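Local structure of putative heme binding protein (Tannerella forsythia, 6EU8) at residues W143-P153 / F174-K184; F93-Y104 / V161-I172. The protein probably binds heme as a member of the HmuY-like family, with heme-binding properties that differ from those of Porphyromonas gingivalis HmuY. All coordinates share one frame; numbering follows the deposited sequence. Where two conformers were deposited one is given.

Contact 1 (W143-P153 / F174-K184); sequences WIVENPMGKAP and FTDATNDKQEK. With MLI (malonate ion), chain B.
W143 lays its indole over the F174 side chain, and this is the close-packed end of the contact. CE3 of W143 comes to 3.4 Å from CB of F174, and the five-membered ring sits obliquely over the phenyl ring, the two planes inclined at 32°. The W143 side chain rises between its own backbone N and carbonyl carbon (chi1 80°), which sends the six-membered ring out along the other chain until CH2 lies 3.7 Å from CB of A177. I144 CD1 covers the opposite face of the indole, while NE1 is held in place by a hydrogen bond to the carbonyl O of F76.

P153 packs on A177, T178 and K184, its CG 4.1 Å from K184 CE. Toward solvent the packing thins and charge takes over. The extended K184 chain passes into the exposed loop 147-151, where NZ donates to the amide OD1 of N147 at 2.8 Å and makes only weak bonds to the carbonyl O atoms of P148 and K151, the first and last residues of a type II turn. NZ also binds O6 of a malonate ion at 2.8 Å; G150 N and R75 hold the same ion, which probably came from the crystallisation liquor. Both chains turn a corner here, at V145 and A177, next to classic beta bulges at V145-E146 and T175-D176.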
loop_
_atom_site.group_PDB
_atom_site.type_symbol
_atom_site.label_atom_id
_atom_site.label_comp_id
_atom_site.label_asym_id
_atom_site.label_seq_id
_atom_site.Cartn_x
_atom_site.Cartn_y
_atom_site.Cartn_z
ATOM N N TRP A 143 0.501 -7.756 5.812
ATOM C CA TRP A 143 1.200 -8.551 4.785
ATOM C C TRP A 143 2.677 -8.788 5.159
ATOM O O TRP A 143 3.251 -9.774 4.740
ATOM C CB TRP A 143 1.073 -7.938 3.383
ATOM C CG TRP A 143 1.992 -6.767 3.029
ATOM C CD1 TRP A 143 1.851 -5.453 3.357
ATOM C CD2 TRP A 143 3.161 -6.852 2.207
ATOM N NE1 TRP A 143 2.890 -4.714 2.828
ATOM C CE2 TRP A 143 3.682 -5.547 2.078
ATOM C CE3 TRP A 143 3.804 -7.910 1.555
ATOM C CZ2 TRP A 143 4.840 -5.271 1.339
ATOM C CZ3 TRP A 143 4.947 -7.634 0.796
ATOM C CH2 TRP A 143 5.448 -6.321 0.689
ATOM N N ILE A 144 3.251 -7.869 5.944
ATOM C CA ILE A 144 4.592 -8.052 6.549
ATOM C C ILE A 144 4.396 -8.536 7.991
ATOM O O ILE A 144 3.780 -7.857 8.803
ATOM C CB ILE A 144 5.363 -6.708 6.551
ATOM C CG1 ILE A 144 5.613 -6.186 5.133
ATOM C CG2 ILE A 144 6.652 -6.791 7.392
ATOM C CD1 ILE A 144 6.450 -7.081 4.249
ATOM N N VAL A 145 4.929 -9.724 8.308
ATOM C CA VAL A 145 4.954 -10.202 9.677
ATOM C C VAL A 145 6.068 -9.461 10.470
ATOM O O VAL A 145 5.824 -9.009 11.591
ATOM C CB VAL A 145 5.210 -11.718 9.746
ATOM C CG1 VAL A 145 5.285 -12.211 11.212
ATOM C CG2 VAL A 145 4.129 -12.489 8.972
ATOM N N GLU A 146 7.268 -9.421 9.892
ATOM C CA GLU A 146 8.439 -8.744 10.506
ATOM C C GLU A 146 9.253 -8.066 9.426
ATOM O O GLU A 146 9.471 -8.644 8.357
ATOM C CB GLU A 146 9.418 -9.768 11.107
ATOM C CG GLU A 146 9.077 -10.479 12.380
ATOM C CD GLU A 146 10.336 -11.184 12.896
ATOM O OE1 GLU A 146 11.276 -10.469 13.307
ATOM O OE2 GLU A 146 10.415 -12.428 12.813
ATOM N N ASN A 147 9.813 -6.892 9.748
ATOM C CA ASN A 147 10.775 -6.205 8.872
ATOM C C ASN A 147 12.012 -5.709 9.673
ATOM O O ASN A 147 12.143 -4.507 9.915
ATOM C CB ASN A 147 10.109 -5.037 8.165
ATOM C CG ASN A 147 11.012 -4.365 7.162
ATOM O OD1 ASN A 147 11.912 -4.988 6.607
ATOM N ND2 ASN A 147 10.776 -3.108 6.922
ATOM N N PRO A 148 12.872 -6.647 10.100
ATOM C CA PRO A 148 14.069 -6.262 10.885
ATOM C C PRO A 148 15.038 -5.399 10.088
ATOM O O PRO A 148 15.326 -5.696 8.933
ATOM C CB PRO A 148 14.682 -7.600 11.285
ATOM C CG PRO A 148 14.055 -8.639 10.423
ATOM C CD PRO A 148 12.847 -8.074 9.753
ATOM N N MET A 149 15.569 -4.345 10.718
ATOM C CA MET A 149 16.536 -3.428 10.077
ATOM C C MET A 149 17.751 -4.213 9.540
ATOM O O MET A 149 18.319 -5.037 10.240
ATOM C CB MET A 149 16.980 -2.387 11.122
ATOM C CG MET A 149 17.997 -1.363 10.660
ATOM S SD MET A 149 17.520 -0.360 9.249
ATOM C CE MET A 149 15.972 0.247 9.835
ATOM N N GLY A 150 18.083 -3.987 8.272
ATOM C CA GLY A 150 19.213 -4.683 7.600
ATOM C C GLY A 150 18.997 -6.114 7.141
ATOM O O GLY A 150 19.860 -6.650 6.419
ATOM N N LYS A 151 17.858 -6.731 7.502
ATOM C CA LYS A 151 17.609 -8.164 7.312
ATOM C C LYS A 151 16.346 -8.428 6.457
ATOM O O LYS A 151 15.594 -7.489 6.158
ATOM C CB LYS A 151 17.509 -8.840 8.663
ATOM C CG LYS A 151 18.856 -8.799 9.415
ATOM C CD LYS A 151 18.984 -9.891 10.468
ATOM C CE LYS A 151 20.403 -9.972 11.042
ATOM N NZ LYS A 151 20.960 -8.656 11.475
ATOM N N ALA A 152 16.166 -9.677 6.046
ATOM C CA ALA A 152 15.049 -10.050 5.155
ATOM C C ALA A 152 13.696 -9.825 5.821
ATOM O O ALA A 152 13.483 -10.287 6.934
ATOM C CB ALA A 152 15.158 -11.515 4.732
ATOM N N PRO A 153 12.744 -9.160 5.108
ATOM C CA PRO A 153 11.364 -9.159 5.594
ATOM C C PRO A 153 10.745 -10.573 5.588
ATOM O O PRO A 153 11.131 -11.408 4.760
ATOM C CB PRO A 153 10.649 -8.220 4.605
ATOM C CG PRO A 153 11.716 -7.434 3.912
ATOM C CD PRO A 153 12.872 -8.412 3.856
ATOM N N PHE A 174 0.530 -11.610 -1.590
ATOM C CA PHE A 174 1.829 -10.962 -1.768
ATOM C C PHE A 174 2.903 -12.034 -1.821
ATOM O O PHE A 174 2.818 -13.016 -1.091
ATOM C CB PHE A 174 2.129 -9.942 -0.660
ATOM C CG PHE A 174 1.208 -8.743 -0.678
ATOM C CD1 PHE A 174 -0.004 -8.781 -0.007
ATOM C CD2 PHE A 174 1.551 -7.582 -1.382
ATOM C CE1 PHE A 174 -0.882 -7.703 -0.034
ATOM C CE2 PHE A 174 0.672 -6.507 -1.412
ATOM C CZ PHE A 174 -0.532 -6.566 -0.722
ATOM N N THR A 175 3.841 -11.882 -2.744
ATOM C CA THR A 175 4.877 -12.889 -2.970
ATOM C C THR A 175 6.293 -12.433 -2.657
ATOM O O THR A 175 7.134 -13.272 -2.307
ATOM C CB THR A 175 4.841 -13.431 -4.418
ATOM O OG1 THR A 175 5.118 -12.394 -5.368
ATOM C CG2 THR A 175 3.498 -14.084 -4.711
ATOM N N ASP A 176 6.581 -11.136 -2.796
ATOM C CA ASP A 176 7.930 -10.605 -2.565
ATOM C C ASP A 176 7.898 -9.169 -2.045
ATOM O O ASP A 176 7.027 -8.365 -2.438
ATOM C CB ASP A 176 8.787 -10.642 -3.858
ATOM C CG ASP A 176 8.832 -12.037 -4.530
ATOM O OD1 ASP A 176 7.929 -12.355 -5.358
ATOM O OD2 ASP A 176 9.813 -12.801 -4.270
ATOM N N ALA A 177 8.865 -8.851 -1.183
ATOM C CA ALA A 177 9.102 -7.469 -0.691
ATOM C C ALA A 177 10.457 -6.895 -1.082
ATOM O O ALA A 177 10.744 -5.715 -0.787
ATOM C CB ALA A 177 8.966 -7.437 0.803
ATOM N N THR A 178 11.289 -7.718 -1.729
ATOM C CA THR A 178 12.566 -7.297 -2.266
ATOM C C THR A 178 12.706 -7.791 -3.709
ATOM O O THR A 178 12.055 -8.752 -4.099
ATOM C CB THR A 178 13.755 -7.883 -1.454
ATOM O OG1 THR A 178 13.831 -9.305 -1.642
ATOM C CG2 THR A 178 13.597 -7.653 0.036
ATOM N N ASN A 179 13.594 -7.167 -4.461
ATOM C CA ASN A 179 13.990 -7.636 -5.806
ATOM C C ASN A 179 15.067 -8.741 -5.681
ATOM O O ASN A 179 15.370 -9.195 -4.592
ATOM C CB ASN A 179 14.421 -6.449 -6.700
ATOM C CG ASN A 179 15.764 -5.821 -6.290
ATOM O OD1 ASN A 179 16.409 -6.245 -5.331
ATOM N ND2 ASN A 179 16.163 -4.798 -7.017
ATOM N N ASP A 180 15.631 -9.174 -6.817
ATOM C CA ASP A 180 16.626 -10.261 -6.814
ATOM C C ASP A 180 18.001 -9.849 -6.228
ATOM O O ASP A 180 18.843 -10.715 -5.950
ATOM C CB ASP A 180 16.801 -10.832 -8.230
ATOM C CG ASP A 180 15.547 -11.540 -8.757
ATOM O OD1 ASP A 180 14.700 -12.006 -7.968
ATOM O OD2 ASP A 180 15.413 -11.655 -9.996
ATOM N N LYS A 181 18.238 -8.545 -6.047
ATOM C CA LYS A 181 19.402 -8.043 -5.285
ATOM C C LYS A 181 19.070 -7.723 -3.816
ATOM O O LYS A 181 19.848 -7.058 -3.126
ATOM C CB LYS A 181 19.997 -6.808 -5.978
ATOM C CG LYS A 181 20.686 -7.108 -7.309
ATOM C CD LYS A 181 21.896 -6.206 -7.540
ATOM C CE LYS A 181 21.501 -4.816 -8.017
ATOM N NZ LYS A 181 21.286 -4.774 -9.496
ATOM N N GLN A 182 17.897 -8.181 -3.365
ATOM C CA GLN A 182 17.446 -8.037 -1.989
ATOM C C GLN A 182 17.269 -6.558 -1.558
ATOM O O GLN A 182 17.329 -6.242 -0.367
ATOM C CB GLN A 182 18.332 -8.863 -1.029
ATOM C CG GLN A 182 18.178 -10.388 -1.183
ATOM C CD GLN A 182 18.737 -10.960 -2.483
ATOM O OE1 GLN A 182 18.048 -11.669 -3.216
ATOM N NE2 GLN A 182 19.968 -10.639 -2.785
ATOM N N GLU A 183 17.001 -5.676 -2.522
ATOM C CA GLU A 183 16.678 -4.253 -2.214
ATOM C C GLU A 183 15.212 -4.175 -1.735
ATOM O O GLU A 183 14.309 -4.620 -2.451
ATOM C CB GLU A 183 16.890 -3.327 -3.412
ATOM C CG GLU A 183 16.609 -1.859 -3.078
ATOM C CD GLU A 183 16.688 -0.895 -4.243
ATOM O OE1 GLU A 183 16.604 -1.309 -5.412
ATOM O OE2 GLU A 183 16.733 0.317 -3.965
ATOM N N LYS A 184 15.004 -3.674 -0.515
ATOM C CA LYS A 184 13.635 -3.558 0.054
ATOM C C LYS A 184 12.790 -2.519 -0.674
ATOM O O LYS A 184 13.265 -1.453 -1.045
ATOM C CB LYS A 184 13.672 -3.203 1.552
ATOM C CG LYS A 184 14.315 -4.229 2.444
ATOM C CD LYS A 184 14.138 -3.883 3.914
ATOM C CE LYS A 184 14.870 -4.886 4.786
ATOM N NZ LYS A 184 14.634 -4.740 6.234
HETATM C C1 MLI B . 16.426 -0.487 5.218
HETATM C C2 MLI B . 16.551 -1.726 6.058
HETATM C C3 MLI B . 16.326 -0.817 3.758
HETATM O O6 MLI B . 15.572 -2.155 6.672
HETATM O O7 MLI B . 17.660 -2.306 6.114
HETATM O O8 MLI B . 15.599 -0.113 3.003
HETATM O O9 MLI B . 16.969 -1.799 3.331
#

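Contact 2 (F93-Y104 / V161-I172); sequences FSKVTGLPAGDY and VVKFKDGSYAKI
L99 drapes over the Y169 ring, with CB 4.0 Å from the ring centroid and almost on its normal, a CH-pi contact. CG of L99 is anti to its backbone N (chi1 179°), and from there CD1 stays over the ring near CG of Y169, where it also touches CG of K163 at 3.7 Å and CG1 of V161. A second CH-pi contact forms where K163 crosses Y104 at about a right angle: CD of K163 stands 3.4 Å above the middle of the phenol ring. The lysine chain bends at chi3 (76°), keeping NZ over that same face, 4.4 Å from the centroid, in a cation-pi interaction. Beside them, V161 meets V96 and P100 tip to tip.

At the other end K171 runs alongside F93 and V96 in the opposite direction. Its CB touches CD1 of F93, and its extended chain delivers NZ to the carbonyl O of V96 at 3.0 Å, in the carbonyl plane; the bond to F93 O is weak.

V161, K163, Y169 and K171 all point from one face of an antiparallel beta hairpin, paired through V162 and A170 and closed by a type I turn from F164 to G167. The loop joining strands 84-87 and 105-111 lies across that face.

Further out, the loop is shaped by its own bonds. V96 N donates to F93 O, and Y104 OH donates to P100 O at 2.6 Å, tilted 26° from the carbonyl plane, which holds the phenol with its face against K163. A water bridges P100 O and K163 NZ. Within the hairpin turn, D166 OD1 accepts from S168 N in an Asx turn.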
loop_
_atom_site.group_PDB
_atom_site.type_symbol
_atom_site.label_atom_id
_atom_site.label_comp_id
_atom_site.label_asym_id
_atom_site.label_seq_id
_atom_site.Cartn_x
_atom_site.Cartn_y
_atom_site.Cartn_z
ATOM N N PHE A 93 -5.945 -19.325 -3.683
ATOM C CA PHE A 93 -7.113 -18.599 -4.219
ATOM C C PHE A 93 -8.325 -19.510 -4.417
ATOM O O PHE A 93 -9.447 -19.098 -4.130
ATOM C CB PHE A 93 -6.819 -17.960 -5.566
ATOM C CG PHE A 93 -5.807 -16.829 -5.540
ATOM C CD1 PHE A 93 -5.845 -15.826 -4.567
ATOM C CD2 PHE A 93 -4.861 -16.736 -6.551
ATOM C CE1 PHE A 93 -4.916 -14.778 -4.602
ATOM C CE2 PHE A 93 -3.943 -15.697 -6.590
ATOM C CZ PHE A 93 -3.975 -14.715 -5.604
ATOM N N SER A 94 -8.092 -20.740 -4.872
ATOM C CA SER A 94 -9.216 -21.686 -5.108
ATOM C C SER A 94 -10.022 -22.047 -3.841
ATOM O O SER A 94 -11.159 -22.520 -3.942
ATOM C CB SER A 94 -8.722 -22.956 -5.823
ATOM O OG SER A 94 -7.727 -23.644 -5.093
ATOM N N LYS A 95 -9.450 -21.813 -2.656
ATOM C CA LYS A 95 -10.132 -22.043 -1.375
ATOM C C LYS A 95 -10.953 -20.861 -0.853
ATOM O O LYS A 95 -11.640 -20.989 0.152
ATOM C CB LYS A 95 -9.105 -22.418 -0.307
ATOM C CG LYS A 95 -8.226 -23.614 -0.642
ATOM C CD LYS A 95 -8.930 -24.922 -0.351
ATOM C CE LYS A 95 -8.012 -26.111 -0.603
ATOM N NZ LYS A 95 -8.264 -27.182 0.393
ATOM N N VAL A 96 -10.846 -19.698 -1.501
ATOM C CA VAL A 96 -11.639 -18.521 -1.153
ATOM C C VAL A 96 -12.774 -18.509 -2.171
ATOM O O VAL A 96 -12.546 -18.215 -3.339
ATOM C CB VAL A 96 -10.780 -17.237 -1.244
ATOM C CG1 VAL A 96 -11.597 -16.002 -0.908
ATOM C CG2 VAL A 96 -9.561 -17.358 -0.317
ATOM N N THR A 97 -13.969 -18.905 -1.739
ATOM C CA THR A 97 -15.083 -19.076 -2.671
ATOM C C THR A 97 -15.892 -17.792 -2.674
ATOM O O THR A 97 -16.475 -17.410 -1.656
ATOM C CB THR A 97 -15.946 -20.331 -2.361
ATOM O OG1 THR A 97 -16.227 -20.421 -0.961
ATOM C CG2 THR A 97 -15.202 -21.599 -2.795
ATOM N N GLY A 98 -15.880 -17.110 -3.815
ATOM C CA GLY A 98 -16.646 -15.877 -3.986
ATOM C C GLY A 98 -16.125 -14.761 -3.108
ATOM O O GLY A 98 -14.938 -14.728 -2.773
ATOM N N LEU A 99 -17.018 -13.847 -2.746
ATOM C CA LEU A 99 -16.713 -12.767 -1.831
ATOM C C LEU A 99 -17.079 -13.239 -0.430
ATOM O O LEU A 99 -18.270 -13.370 -0.118
ATOM C CB LEU A 99 -17.518 -11.513 -2.195
ATOM C CG LEU A 99 -17.368 -10.263 -1.331
ATOM C CD1 LEU A 99 -15.927 -9.767 -1.298
ATOM C CD2 LEU A 99 -18.282 -9.180 -1.889
ATOM N N PRO A 100 -16.076 -13.525 0.420
ATOM C CA PRO A 100 -16.452 -14.046 1.724
ATOM C C PRO A 100 -17.085 -13.000 2.608
ATOM O O PRO A 100 -16.815 -11.797 2.461
ATOM C CB PRO A 100 -15.119 -14.506 2.338
ATOM C CG PRO A 100 -14.102 -14.377 1.269
ATOM C CD PRO A 100 -14.616 -13.346 0.323
ATOM N N ALA A 101 -17.930 -13.465 3.518
ATOM C CA ALA A 101 -18.412 -12.639 4.605
ATOM C C ALA A 101 -17.284 -12.490 5.603
ATOM O O ALA A 101 -16.366 -13.314 5.634
ATOM C CB ALA A 101 -19.621 -13.282 5.269
ATOM N N GLY A 102 -17.357 -11.442 6.417
ATOM C CA GLY A 102 -16.310 -11.139 7.396
ATOM C C GLY A 102 -16.356 -9.707 7.910
ATOM O O GLY A 102 -17.217 -8.915 7.507
ATOM N N ASP A 103 -15.412 -9.391 8.793
ATOM C CA ASP A 103 -15.306 -8.084 9.431
ATOM C C ASP A 103 -14.280 -7.207 8.673
ATOM O O ASP A 103 -13.125 -7.047 9.105
ATOM C CB ASP A 103 -14.897 -8.262 10.898
ATOM C CG ASP A 103 -14.902 -6.954 11.689
ATOM O OD1 ASP A 103 -15.589 -5.985 11.294
ATOM O OD2 ASP A 103 -14.214 -6.905 12.730
ATOM N N TYR A 104 -14.750 -6.612 7.582
ATOM C CA TYR A 104 -13.920 -5.794 6.699
ATOM C C TYR A 104 -13.553 -4.470 7.370
ATOM O O TYR A 104 -14.393 -3.853 8.027
ATOM C CB TYR A 104 -14.640 -5.564 5.370
ATOM C CG TYR A 104 -14.674 -6.806 4.492
ATOM C CD1 TYR A 104 -15.682 -7.795 4.646
ATOM C CD2 TYR A 104 -13.746 -6.993 3.490
ATOM C CE1 TYR A 104 -15.694 -8.920 3.846
ATOM C CE2 TYR A 104 -13.753 -8.119 2.689
ATOM C CZ TYR A 104 -14.751 -9.085 2.863
ATOM O OH TYR A 104 -14.740 -10.202 2.055
ATOM N N VAL A 161 -8.622 -10.382 0.976
ATOM C CA VAL A 161 -9.718 -9.977 0.093
ATOM C C VAL A 161 -10.016 -8.496 0.337
ATOM O O VAL A 161 -10.202 -8.071 1.473
ATOM C CB VAL A 161 -10.983 -10.841 0.266
ATOM C CG1 VAL A 161 -12.050 -10.360 -0.729
ATOM C CG2 VAL A 161 -10.661 -12.333 0.026
ATOM N N VAL A 162 -10.073 -7.736 -0.749
ATOM C CA VAL A 162 -10.348 -6.306 -0.710
ATOM C C VAL A 162 -11.595 -6.007 -1.555
ATOM O O VAL A 162 -11.639 -6.397 -2.723
ATOM C CB VAL A 162 -9.166 -5.483 -1.257
ATOM C CG1 VAL A 162 -9.345 -4.012 -0.923
ATOM C CG2 VAL A 162 -7.826 -5.965 -0.673
ATOM N N LYS A 163 -12.542 -5.295 -0.949
ATOM C CA LYS A 163 -13.780 -4.808 -1.621
ATOM C C LYS A 163 -13.618 -3.348 -1.982
ATOM O O LYS A 163 -13.214 -2.539 -1.108
ATOM C CB LYS A 163 -14.994 -4.905 -0.679
ATOM C CG LYS A 163 -15.371 -6.299 -0.222
ATOM C CD LYS A 163 -16.243 -6.332 1.043
ATOM C CE LYS A 163 -17.691 -5.968 0.794
ATOM N NZ LYS A 163 -18.526 -6.509 1.900
ATOM N N PHE A 164 -13.957 -2.987 -3.238
ATOM C CA PHE A 164 -13.739 -1.637 -3.779
ATOM C C PHE A 164 -15.022 -0.806 -3.899
ATOM O O PHE A 164 -16.130 -1.353 -3.794
ATOM C CB PHE A 164 -12.984 -1.723 -5.100
ATOM C CG PHE A 164 -11.653 -2.416 -4.963
ATOM C CD1 PHE A 164 -10.642 -1.823 -4.207
ATOM C CD2 PHE A 164 -11.426 -3.664 -5.535
ATOM C CE1 PHE A 164 -9.428 -2.474 -4.028
ATOM C CE2 PHE A 164 -10.202 -4.312 -5.378
ATOM C CZ PHE A 164 -9.206 -3.711 -4.613
ATOM N N LYS A 165 -14.843 0.512 -4.075
ATOM C CA LYS A 165 -15.951 1.478 -3.998
ATOM C C LYS A 165 -17.022 1.293 -5.078
ATOM O O LYS A 165 -18.164 1.733 -4.876
ATOM C CB LYS A 165 -15.441 2.927 -3.995
ATOM C CG LYS A 165 -14.821 3.417 -5.286
ATOM C CD LYS A 165 -14.253 4.819 -5.137
ATOM C CE LYS A 165 -13.639 5.291 -6.448
ATOM N NZ LYS A 165 -13.776 6.768 -6.622
ATOM N N ASP A 166 -16.658 0.653 -6.195
ATOM C CA ASP A 166 -17.630 0.273 -7.245
ATOM C C ASP A 166 -18.315 -1.113 -7.098
ATOM O O ASP A 166 -19.082 -1.523 -7.980
ATOM C CB ASP A 166 -17.005 0.443 -8.643
ATOM C CG ASP A 166 -15.964 -0.606 -8.969
ATOM O OD1 ASP A 166 -15.400 -1.191 -8.011
ATOM O OD2 ASP A 166 -15.700 -0.816 -10.180
ATOM N N GLY A 167 -18.079 -1.829 -6.006
ATOM C CA GLY A 167 -18.584 -3.201 -5.844
ATOM C C GLY A 167 -17.696 -4.341 -6.371
ATOM O O GLY A 167 -17.990 -5.513 -6.103
ATOM N N SER A 168 -16.624 -4.013 -7.093
ATOM C CA SER A 168 -15.641 -5.017 -7.476
ATOM C C SER A 168 -14.920 -5.511 -6.225
ATOM O O SER A 168 -15.132 -5.010 -5.113
ATOM C CB SER A 168 -14.637 -4.446 -8.470
ATOM O OG SER A 168 -15.245 -4.106 -9.709
ATOM N N TYR A 169 -14.135 -6.560 -6.407
ATOM C CA TYR A 169 -13.285 -7.100 -5.323
ATOM C C TYR A 169 -12.125 -7.906 -5.879
ATOM O O TYR A 169 -12.147 -8.348 -7.017
ATOM C CB TYR A 169 -14.104 -7.919 -4.327
ATOM C CG TYR A 169 -14.768 -9.147 -4.909
ATOM C CD1 TYR A 169 -16.059 -9.072 -5.460
ATOM C CD2 TYR A 169 -14.146 -10.396 -4.857
ATOM C CE1 TYR A 169 -16.680 -10.209 -5.967
ATOM C CE2 TYR A 169 -14.759 -11.532 -5.386
ATOM C CZ TYR A 169 -16.022 -11.431 -5.930
ATOM O OH TYR A 169 -16.647 -12.557 -6.446
ATOM N N ALA A 170 -11.058 -8.020 -5.077
ATOM C CA ALA A 170 -9.907 -8.860 -5.441
ATOM C C ALA A 170 -9.458 -9.734 -4.287
ATOM O O ALA A 170 -9.561 -9.360 -3.106
ATOM C CB ALA A 170 -8.752 -8.010 -5.900
ATOM N N LYS A 171 -8.980 -10.920 -4.676
ATOM C CA LYS A 171 -8.138 -11.778 -3.836
ATOM C C LYS A 171 -6.703 -11.441 -4.155
ATOM O O LYS A 171 -6.301 -11.421 -5.327
ATOM C CB LYS A 171 -8.391 -13.250 -4.172
ATOM C CG LYS A 171 -9.851 -13.686 -4.074
ATOM C CD LYS A 171 -9.979 -15.113 -4.586
ATOM C CE LYS A 171 -11.350 -15.422 -5.151
ATOM N NZ LYS A 171 -11.307 -16.812 -5.712
ATOM N N ILE A 172 -5.894 -11.186 -3.113
ATOM C CA ILE A 172 -4.497 -10.773 -3.286
ATOM C C ILE A 172 -3.558 -11.625 -2.405
ATOM O O ILE A 172 -3.843 -11.809 -1.224
ATOM C CB ILE A 172 -4.317 -9.270 -2.915
ATOM C CG1 ILE A 172 -5.264 -8.351 -3.733
ATOM C CG2 ILE A 172 -2.866 -8.864 -3.105
ATOM C CD1 ILE A 172 -5.219 -6.866 -3.365
HETATM O O HOH W 1 -18.858 -9.639 2.143
#

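Overall arrangement
The two contacts draw on one continuous strand, 169-178: its first residues carry the hairpin face of contact 2, and its later ones lead to the corner used in contact 1. Their centres are about 25 Å apart, and apart from adjoining in sequence near residues 172-174 their segments do not touch. The segments alternate along the chain, and both contacts reach the same antiparallel sheet, where strands 160-163 and 169-178 are neighbours. Each contact ends in a lysine ammonium group, K171 held chiefly by a backbone carbonyl and K184 chiefly by the N147 amide and the malonate. That ion belongs to contact 1 alone; the structure is the apo form and contains no heme.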